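Local coordinates for 16L protein (Yaba-like disease virus, PDB 6TQP), which probably inhibits apoptosis of the infected cell as a poxviral Bcl-2-like protein that captures death-promoting partners of the host, at residues 17-22 with 42-47; 27-32 with 114-119; 61-66 with 106-111. All coordinates share one frame; numbering follows the deposited sequence.

Contact 1: residues 17-22 with 42-47; sequences KNVIVF and KLLNLI
V19 and F22, one turn apart on helix 12-27, carry the side-chain contacts that segment 17-22 makes with segment 42-47 of helix 38-68, and every residue that touches is buried. The axes of the two short segments approach to 9.6 Å and cross at -54°. No hydrogen bond links the two segments; what joins them is apolar contact between side chains.

Taking the residues in order, V19 comes first and lies at the point of nearest backbone approach, its CA being 5.8 Å from CA of L44. The two methyls divide the work. CG1 stands anti to the backbone N (chi1 166°) and sits against the L44 backbone, 3.8 Å from CA of L44, while also meeting the outer methyl of I47, with V19 CG1 3.8 Å from I47 CD1. CG2 rests 4.1 Å from CB of L43, the two side chains crossing at about a right angle. V19 thus sits among L43, L44 and I47, touching the stems of L43 and L44 but the end of I47.

F22 follows, three residues on. Its ring corner, not its centre, makes the contact: CE1 of F22 is 3.7 Å from CD2 of L44. The approach is oblique to the ring. One branch of L44 therefore reaches the aromatic ring while its CB stays near V19.

Around this crossing, F22 and L44 both reach L36 in the connecting loop, and L44 also touches Y23. I47 packs on I144 of helix 137-148. N18 ND2 is hydrogen-bonded to OE2 of E40, near the start of helix 38-68, a second tie between these helices. I20, pointing away from the crossing, packs on A130 and I133 of helix 120-134.

Contact 2: residues 27-32 with 114-119; sequences KALIEE and GYKGKN
I30 and K116 mark the nearest backbone approach of two irregular loops, with their CA atoms 5.9 Å apart, and each loop leaves its helix through a residue of positive phi, L29 (58°) and G114. The polar link is made by K116. Its side chain sets out away from the other loop, but a bend at chi2 (-73°) brings its end round, and NZ of K116 donates a hydrogen bond of 3.1 Å to the carbonyl O of A28. The donor lies 27° off the carbonyl plane. L29 closes helix 12-27 with a Schellman motif, and A28 O lies just before this residue, where nearby carbonyls at the close of the helix would probably favour an ammonium group; CB of L29 flanks the same NZ.

I30 supplies the apolar half of the contact with its terminal methyl. CD1 of I30 is pressed to 3.3 Å from the backbone C of K116, and stands 3.5 Å from CE2 of Y115, oblique to that ring. The ring has its own backbone neighbour: N of G117 lies 3.4 Å above its plane, over the centre. CB of A28 approaches the Y115 carbonyl O at 3.8 Å. Beyond the loops, Y115 inserts against M122, S123 and I126 of helix 120-134, whose start is capped by N119 through OD1 to the N of M122.

Contact 3: residues 61-66 with 106-111; sequences NLSYIC and ISMIVE
M108 meets the flat L62-S63 peptide group with its sulfur lying over one face: SD of M108 is 3.3 Å from N of S63 and 3.5 Å from C of L62. No aromatic ring takes part. The thioether gets there because the M108 side chain is fully extended through chi1 and chi2, then turns at chi3 (-74°) and lays its methyl along helix 38-68. CE of M108 consequently ends 3.6 Å from CB of L62 and equally close to OG of S63. That hydroxyl has its stronger partner within its own helix, a hydrogen bond with the carbonyl O of K59.

The segments cross at -62° with axes 9.8 Å apart, joining helix 38-68 to helix 96-113 in the helical bundle of this Bcl-2-like protein. C66, one turn beyond L62, completes the interface: its SG is 3.7 Å from SD of M108 and also abuts I109, at 3.8 Å from CG1. C66 and I109 share a further neighbour in V71, and C66 packs on L105 and M112 as well. N61, Y64 and I65 also reach a bound peptide, to which N61 ND2 is hydrogen-bonded; L62 touches both M108 and that peptide, consistent with a place beside the ligand groove of the Bcl-2 fold.

Overall arrangement
Contacts 1 and 3 are buried helix crossings on opposite sides of the chain's centre, their own centres about 19 Å apart, and both use helix 38-68: contact 1 sets helix 12-27 against it, contact 3 helix 96-113. Contact 2 is partly exposed and joins the loops that follow those same two partner helices. The chemistry changes accordingly, from aliphatic and aromatic carbon in contact 1, through sulfur beside a peptide in contact 3, to a lysine-carbonyl hydrogen bond beside an isoleucine methyl packed on tyrosine and backbone in contact 2. Contacts 2 and 3 meet directly where A28 and Y115 pack on V110, whereas contacts 1 and 3 stay about 5 Å apart at their nearest atoms.

Contact 1: residues 17-22 with 42-47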
loop_
_atom_site.group_PDB
_atom_site.type_symbol
_atom_site.label_atom_id
_atom_site.label_comp_id
_atom_site.label_asym_id
_atom_site.label_seq_id
_atom_site.Cartn_x
_atom_site.Cartn_y
_atom_site.Cartn_z
ATOM N N LYS A 17 -3.709 -4.942 -8.735
ATOM C CA LYS A 17 -4.758 -5.054 -7.725
ATOM C C LYS A 17 -4.711 -6.420 -7.048
ATOM O O LYS A 17 -4.790 -6.523 -5.820
ATOM C CB LYS A 17 -6.132 -4.825 -8.349
ATOM C CG LYS A 17 -7.276 -4.774 -7.322
ATOM C CD LYS A 17 -8.642 -5.032 -7.938
ATOM C CE LYS A 17 -8.838 -6.498 -8.284
ATOM N NZ LYS A 17 -10.228 -6.938 -8.010
ATOM N N ASN A 18 -4.592 -7.479 -7.843
ATOM C CA ASN A 18 -4.538 -8.824 -7.277
ATOM C C ASN A 18 -3.324 -8.988 -6.386
ATOM O O ASN A 18 -3.404 -9.607 -5.317
ATOM C CB ASN A 18 -4.525 -9.862 -8.397
ATOM C CG ASN A 18 -5.873 -10.032 -9.027
ATOM O OD1 ASN A 18 -6.888 -9.663 -8.435
ATOM N ND2 ASN A 18 -5.909 -10.607 -10.224
ATOM N N VAL A 19 -2.188 -8.422 -6.800
ATOM C CA VAL A 19 -0.956 -8.576 -6.031
ATOM C C VAL A 19 -1.088 -7.886 -4.677
ATOM O O VAL A 19 -0.656 -8.415 -3.645
ATOM C CB VAL A 19 0.246 -8.037 -6.837
ATOM C CG1 VAL A 19 1.470 -7.876 -5.941
ATOM C CG2 VAL A 19 0.568 -8.973 -8.003
ATOM N N ILE A 20 -1.701 -6.702 -4.655
ATOM C CA ILE A 20 -1.792 -5.943 -3.409
ATOM C C ILE A 20 -2.689 -6.667 -2.407
ATOM O O ILE A 20 -2.339 -6.805 -1.226
ATOM C CB ILE A 20 -2.285 -4.518 -3.698
ATOM C CG1 ILE A 20 -1.213 -3.765 -4.498
ATOM C CG2 ILE A 20 -2.593 -3.774 -2.386
ATOM C CD1 ILE A 20 -1.676 -2.435 -5.047
ATOM N N VAL A 21 -3.852 -7.131 -2.858
ATOM C CA VAL A 21 -4.760 -7.843 -1.960
ATOM C C VAL A 21 -4.083 -9.089 -1.418
ATOM O O VAL A 21 -4.150 -9.380 -0.219
ATOM C CB VAL A 21 -6.076 -8.175 -2.684
ATOM C CG1 VAL A 21 -6.984 -9.056 -1.802
ATOM C CG2 VAL A 21 -6.782 -6.889 -3.068
ATOM N N PHE A 22 -3.413 -9.839 -2.295
ATOM C CA PHE A 22 -2.701 -11.034 -1.866
ATOM C C PHE A 22 -1.633 -10.691 -0.837
ATOM O O PHE A 22 -1.513 -11.351 0.204
ATOM C CB PHE A 22 -2.082 -11.715 -3.081
ATOM C CG PHE A 22 -1.403 -13.018 -2.767
ATOM C CD1 PHE A 22 -0.098 -13.036 -2.306
ATOM C CD2 PHE A 22 -2.067 -14.220 -2.948
ATOM C CE1 PHE A 22 0.538 -14.235 -2.021
ATOM C CE2 PHE A 22 -1.441 -15.425 -2.661
ATOM C CZ PHE A 22 -0.140 -15.434 -2.195
ATOM N N LYS A 42 5.564 -12.709 -10.063
ATOM C CA LYS A 42 6.798 -11.962 -10.282
ATOM C C LYS A 42 6.702 -10.573 -9.667
ATOM O O LYS A 42 7.633 -10.112 -8.996
ATOM C CB LYS A 42 7.094 -11.866 -11.778
ATOM C CG LYS A 42 7.579 -13.168 -12.394
ATOM C CD LYS A 42 7.667 -13.050 -13.910
ATOM C CE LYS A 42 8.206 -14.321 -14.550
ATOM N NZ LYS A 42 9.646 -14.534 -14.210
ATOM N N LEU A 43 5.566 -9.909 -9.863
ATOM C CA LEU A 43 5.384 -8.575 -9.303
ATOM C C LEU A 43 5.336 -8.621 -7.788
ATOM O O LEU A 43 5.840 -7.715 -7.115
ATOM C CB LEU A 43 4.107 -7.955 -9.844
ATOM C CG LEU A 43 4.052 -7.726 -11.357
ATOM C CD1 LEU A 43 2.694 -7.184 -11.736
ATOM C CD2 LEU A 43 5.140 -6.775 -11.853
ATOM N N LEU A 44 4.705 -9.657 -7.236
ATOM C CA LEU A 44 4.681 -9.834 -5.788
ATOM C C LEU A 44 6.092 -9.865 -5.210
ATOM O O LEU A 44 6.390 -9.171 -4.230
ATOM C CB LEU A 44 3.931 -11.123 -5.430
ATOM C CG LEU A 44 4.000 -11.467 -3.936
ATOM C CD1 LEU A 44 3.214 -10.498 -3.091
ATOM C CD2 LEU A 44 3.536 -12.910 -3.707
ATOM N N ASN A 45 6.972 -10.692 -5.784
ATOM C CA ASN A 45 8.332 -10.795 -5.260
ATOM C C ASN A 45 9.027 -9.436 -5.248
ATOM O O ASN A 45 9.766 -9.119 -4.312
ATOM C CB ASN A 45 9.139 -11.813 -6.074
ATOM C CG ASN A 45 8.632 -13.236 -5.878
ATOM O OD1 ASN A 45 7.988 -13.531 -4.872
ATOM N ND2 ASN A 45 8.924 -14.122 -6.832
ATOM N N LEU A 46 8.784 -8.607 -6.262
ATOM C CA LEU A 46 9.424 -7.296 -6.308
ATOM C C LEU A 46 8.840 -6.366 -5.250
ATOM O O LEU A 46 9.573 -5.685 -4.520
ATOM C CB LEU A 46 9.266 -6.693 -7.697
ATOM C CG LEU A 46 9.980 -7.461 -8.816
ATOM C CD1 LEU A 46 9.606 -6.881 -10.171
ATOM C CD2 LEU A 46 11.498 -7.444 -8.629
ATOM N N ILE A 47 7.517 -6.329 -5.155
ATOM C CA ILE A 47 6.852 -5.421 -4.226
ATOM C C ILE A 47 7.138 -5.823 -2.789
ATOM O O ILE A 47 7.315 -4.972 -1.907
ATOM C CB ILE A 47 5.345 -5.419 -4.514
ATOM C CG1 ILE A 47 5.061 -4.606 -5.779
ATOM C CG2 ILE A 47 4.551 -4.901 -3.312
ATOM C CD1 ILE A 47 3.686 -4.821 -6.333
#

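Contact 2: residues 27-32 with 114-119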
loop_
_atom_site.group_PDB
_atom_site.type_symbol
_atom_site.label_atom_id
_atom_site.label_comp_id
_atom_site.label_asym_id
_atom_site.label_seq_id
_atom_site.Cartn_x
_atom_site.Cartn_y
_atom_site.Cartn_z
ATOM N N LYS A 27 0.397 -10.537 4.843
ATOM C CA LYS A 27 0.900 -9.851 6.029
ATOM C C LYS A 27 -0.098 -9.871 7.177
ATOM O O LYS A 27 0.310 -9.773 8.339
ATOM C CB LYS A 27 1.265 -8.401 5.679
ATOM C CG LYS A 27 2.567 -8.262 4.889
ATOM C CD LYS A 27 3.720 -8.890 5.653
ATOM C CE LYS A 27 5.051 -8.197 5.428
ATOM N NZ LYS A 27 5.590 -7.693 6.720
ATOM N N ALA A 28 -1.390 -9.992 6.876
ATOM C CA ALA A 28 -2.402 -10.223 7.892
ATOM C C ALA A 28 -2.369 -11.647 8.425
ATOM O O ALA A 28 -3.102 -11.948 9.372
ATOM C CB ALA A 28 -3.800 -9.966 7.329
ATOM N N LEU A 29 -1.569 -12.527 7.819
ATOM C CA LEU A 29 -1.587 -13.950 8.146
ATOM C C LEU A 29 -2.981 -14.524 7.920
ATOM O O LEU A 29 -3.465 -15.366 8.679
ATOM C CB LEU A 29 -1.108 -14.191 9.578
ATOM C CG LEU A 29 0.294 -13.619 9.813
ATOM C CD1 LEU A 29 0.590 -13.459 11.297
ATOM C CD2 LEU A 29 1.348 -14.498 9.132
ATOM N N ILE A 30 -3.627 -14.049 6.866
ATOM C CA ILE A 30 -4.933 -14.528 6.432
ATOM C C ILE A 30 -4.725 -15.596 5.371
ATOM O O ILE A 30 -3.880 -15.441 4.479
ATOM C CB ILE A 30 -5.783 -13.362 5.888
ATOM C CG1 ILE A 30 -6.329 -12.515 7.039
ATOM C CG2 ILE A 30 -6.921 -13.870 5.001
ATOM C CD1 ILE A 30 -6.944 -11.215 6.597
ATOM N N GLU A 31 -5.498 -16.685 5.463
ATOM C CA GLU A 31 -5.526 -17.679 4.394
ATOM C C GLU A 31 -5.905 -17.012 3.079
ATOM O O GLU A 31 -6.952 -16.367 2.976
ATOM C CB GLU A 31 -6.530 -18.791 4.702
ATOM C CG GLU A 31 -6.153 -19.695 5.852
ATOM C CD GLU A 31 -7.091 -20.888 5.987
ATOM O OE1 GLU A 31 -8.076 -20.961 5.223
ATOM O OE2 GLU A 31 -6.838 -21.749 6.854
ATOM N N GLU A 32 -5.060 -17.177 2.066
ATOM C CA GLU A 32 -5.346 -16.573 0.773
ATOM C C GLU A 32 -6.572 -17.241 0.165
ATOM O O GLU A 32 -6.737 -18.463 0.243
ATOM C CB GLU A 32 -4.139 -16.697 -0.162
ATOM C CG GLU A 32 -2.867 -16.008 0.343
ATOM C CD GLU A 32 -2.902 -14.490 0.206
ATOM O OE1 GLU A 32 -3.978 -13.934 -0.096
ATOM O OE2 GLU A 32 -1.845 -13.853 0.399
ATOM N N GLY A 114 -5.530 -5.800 14.043
ATOM C CA GLY A 114 -5.913 -7.200 14.144
ATOM C C GLY A 114 -6.833 -7.699 13.052
ATOM O O GLY A 114 -7.592 -8.641 13.274
ATOM N N TYR A 115 -6.782 -7.103 11.870
ATOM C CA TYR A 115 -7.660 -7.538 10.796
ATOM C C TYR A 115 -7.373 -8.989 10.437
ATOM O O TYR A 115 -6.219 -9.373 10.238
ATOM C CB TYR A 115 -7.471 -6.644 9.575
ATOM C CG TYR A 115 -8.240 -7.087 8.355
ATOM C CD1 TYR A 115 -9.621 -6.970 8.299
ATOM C CD2 TYR A 115 -7.580 -7.586 7.238
ATOM C CE1 TYR A 115 -10.331 -7.366 7.172
ATOM C CE2 TYR A 115 -8.279 -7.979 6.107
ATOM C CZ TYR A 115 -9.651 -7.866 6.080
ATOM O OH TYR A 115 -10.339 -8.255 4.956
ATOM N N LYS A 116 -8.431 -9.796 10.349
ATOM C CA LYS A 116 -8.287 -11.200 9.990
ATOM C C LYS A 116 -9.260 -11.639 8.901
ATOM O O LYS A 116 -9.423 -12.845 8.687
ATOM C CB LYS A 116 -8.460 -12.086 11.232
ATOM C CG LYS A 116 -7.364 -11.911 12.272
ATOM C CD LYS A 116 -6.047 -12.533 11.822
ATOM C CE LYS A 116 -4.860 -11.782 12.400
ATOM N NZ LYS A 116 -3.614 -12.593 12.380
ATOM N N GLY A 117 -9.900 -10.704 8.197
ATOM C CA GLY A 117 -10.775 -11.021 7.087
ATOM C C GLY A 117 -12.252 -10.836 7.366
ATOM O O GLY A 117 -13.044 -10.772 6.414
ATOM N N LYS A 118 -12.653 -10.739 8.634
ATOM C CA LYS A 118 -14.070 -10.690 8.970
ATOM C C LYS A 118 -14.615 -9.272 9.096
ATOM O O LYS A 118 -15.836 -9.089 9.054
ATOM C CB LYS A 118 -14.326 -11.468 10.270
ATOM C CG LYS A 118 -14.364 -12.993 10.078
ATOM C CD LYS A 118 -15.000 -13.728 11.263
ATOM C CE LYS A 118 -16.496 -13.445 11.402
ATOM N NZ LYS A 118 -17.288 -13.955 10.247
ATOM N N ASN A 119 -13.760 -8.266 9.233
ATOM C CA ASN A 119 -14.218 -6.882 9.285
ATOM C C ASN A 119 -14.478 -6.435 7.851
ATOM O O ASN A 119 -13.559 -6.022 7.143
ATOM C CB ASN A 119 -13.180 -6.001 9.964
ATOM C CG ASN A 119 -13.649 -4.581 10.130
ATOM O OD1 ASN A 119 -14.130 -3.958 9.184
ATOM N ND2 ASN A 119 -13.517 -4.055 11.342
#

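Contact 3: residues 61-66 with 106-111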
loop_
_atom_site.group_PDB
_atom_site.type_symbol
_atom_site.label_atom_id
_atom_site.label_comp_id
_atom_site.label_asym_id
_atom_site.label_seq_id
_atom_site.Cartn_x
_atom_site.Cartn_y
_atom_site.Cartn_z
ATOM N N ASN A 61 7.648 6.296 11.223
ATOM C CA ASN A 61 6.887 7.220 10.385
ATOM C C ASN A 61 5.518 6.644 10.059
ATOM O O ASN A 61 4.507 7.360 10.076
ATOM C CB ASN A 61 7.667 7.506 9.105
ATOM C CG ASN A 61 9.078 7.933 9.380
ATOM O OD1 ASN A 61 9.954 7.107 9.689
ATOM N ND2 ASN A 61 9.321 9.229 9.283
ATOM N N LEU A 62 5.472 5.349 9.745
ATOM C CA LEU A 62 4.200 4.692 9.490
ATOM C C LEU A 62 3.359 4.600 10.757
ATOM O O LEU A 62 2.139 4.791 10.707
ATOM C CB LEU A 62 4.442 3.291 8.924
ATOM C CG LEU A 62 5.113 3.231 7.551
ATOM C CD1 LEU A 62 5.531 1.804 7.212
ATOM C CD2 LEU A 62 4.211 3.755 6.456
ATOM N N SER A 63 3.985 4.284 11.894
ATOM C CA SER A 63 3.244 4.227 13.152
ATOM C C SER A 63 2.650 5.584 13.494
ATOM O O SER A 63 1.547 5.666 14.048
ATOM C CB SER A 63 4.146 3.759 14.296
ATOM O OG SER A 63 4.644 2.453 14.067
ATOM N N TYR A 64 3.381 6.658 13.192
ATOM C CA TYR A 64 2.863 8.004 13.412
ATOM C C TYR A 64 1.616 8.243 12.572
ATOM O O TYR A 64 0.597 8.734 13.070
ATOM C CB TYR A 64 3.956 9.018 13.090
ATOM C CG TYR A 64 3.493 10.456 12.936
ATOM C CD1 TYR A 64 3.161 11.220 14.042
ATOM C CD2 TYR A 64 3.433 11.050 11.689
ATOM C CE1 TYR A 64 2.749 12.525 13.905
ATOM C CE2 TYR A 64 3.024 12.354 11.539
ATOM C CZ TYR A 64 2.691 13.092 12.651
ATOM O OH TYR A 64 2.286 14.401 12.504
ATOM N N ILE A 65 1.668 7.874 11.293
ATOM C CA ILE A 65 0.497 8.011 10.435
ATOM C C ILE A 65 -0.677 7.244 11.027
ATOM O O ILE A 65 -1.804 7.749 11.107
ATOM C CB ILE A 65 0.829 7.527 9.014
ATOM C CG1 ILE A 65 1.878 8.457 8.395
ATOM C CG2 ILE A 65 -0.441 7.458 8.150
ATOM C CD1 ILE A 65 2.462 7.934 7.098
ATOM N N CYS A 66 -0.426 6.003 11.448
ATOM C CA CYS A 66 -1.486 5.199 12.035
ATOM C C CYS A 66 -2.062 5.859 13.280
ATOM O O CYS A 66 -3.257 5.716 13.569
ATOM C CB CYS A 66 -0.950 3.806 12.368
ATOM S SG CYS A 66 -0.545 2.808 10.907
ATOM N N ILE A 106 -0.672 0.162 4.743
ATOM C CA ILE A 106 -1.807 -0.753 4.912
ATOM C C ILE A 106 -1.370 -1.992 5.672
ATOM O O ILE A 106 -2.090 -2.482 6.553
ATOM C CB ILE A 106 -2.408 -1.130 3.543
ATOM C CG1 ILE A 106 -2.899 0.107 2.796
ATOM C CG2 ILE A 106 -3.591 -2.105 3.685
ATOM C CD1 ILE A 106 -3.029 -0.134 1.343
ATOM N N SER A 107 -0.184 -2.518 5.357
ATOM C CA SER A 107 0.308 -3.690 6.089
ATOM C C SER A 107 0.356 -3.414 7.582
ATOM O O SER A 107 -0.083 -4.239 8.397
ATOM C CB SER A 107 1.695 -4.089 5.587
ATOM O OG SER A 107 1.624 -4.520 4.247
ATOM N N MET A 108 0.891 -2.254 7.965
ATOM C CA MET A 108 0.935 -1.915 9.380
ATOM C C MET A 108 -0.464 -1.748 9.959
ATOM O O MET A 108 -0.731 -2.210 11.072
ATOM C CB MET A 108 1.736 -0.642 9.605
ATOM C CG MET A 108 1.779 -0.253 11.077
ATOM S SD MET A 108 2.754 1.227 11.334
ATOM C CE MET A 108 4.362 0.472 11.096
ATOM N N ILE A 109 -1.360 -1.065 9.240
ATOM C CA ILE A 109 -2.725 -0.889 9.743
ATOM C C ILE A 109 -3.324 -2.241 10.083
ATOM O O ILE A 109 -3.895 -2.443 11.160
ATOM C CB ILE A 109 -3.589 -0.136 8.717
ATOM C CG1 ILE A 109 -3.053 1.281 8.524
ATOM C CG2 ILE A 109 -5.059 -0.066 9.186
ATOM C CD1 ILE A 109 -3.736 2.064 7.420
ATOM N N VAL A 110 -3.174 -3.196 9.165
ATOM C CA VAL A 110 -3.743 -4.525 9.353
ATOM C C VAL A 110 -3.082 -5.224 10.534
ATOM O O VAL A 110 -3.751 -5.879 11.349
ATOM C CB VAL A 110 -3.595 -5.319 8.043
ATOM C CG1 VAL A 110 -3.589 -6.798 8.274
ATOM C CG2 VAL A 110 -4.712 -4.928 7.066
ATOM N N GLU A 111 -1.756 -5.103 10.644
ATOM C CA GLU A 111 -1.054 -5.735 11.757
ATOM C C GLU A 111 -1.436 -5.103 13.090
ATOM O O GLU A 111 -1.444 -5.787 14.118
ATOM C CB GLU A 111 0.457 -5.654 11.536
ATOM C CG GLU A 111 0.962 -6.557 10.407
ATOM C CD GLU A 111 2.467 -6.475 10.209
ATOM O OE1 GLU A 111 3.102 -5.578 10.804
ATOM O OE2 GLU A 111 3.011 -7.312 9.458
#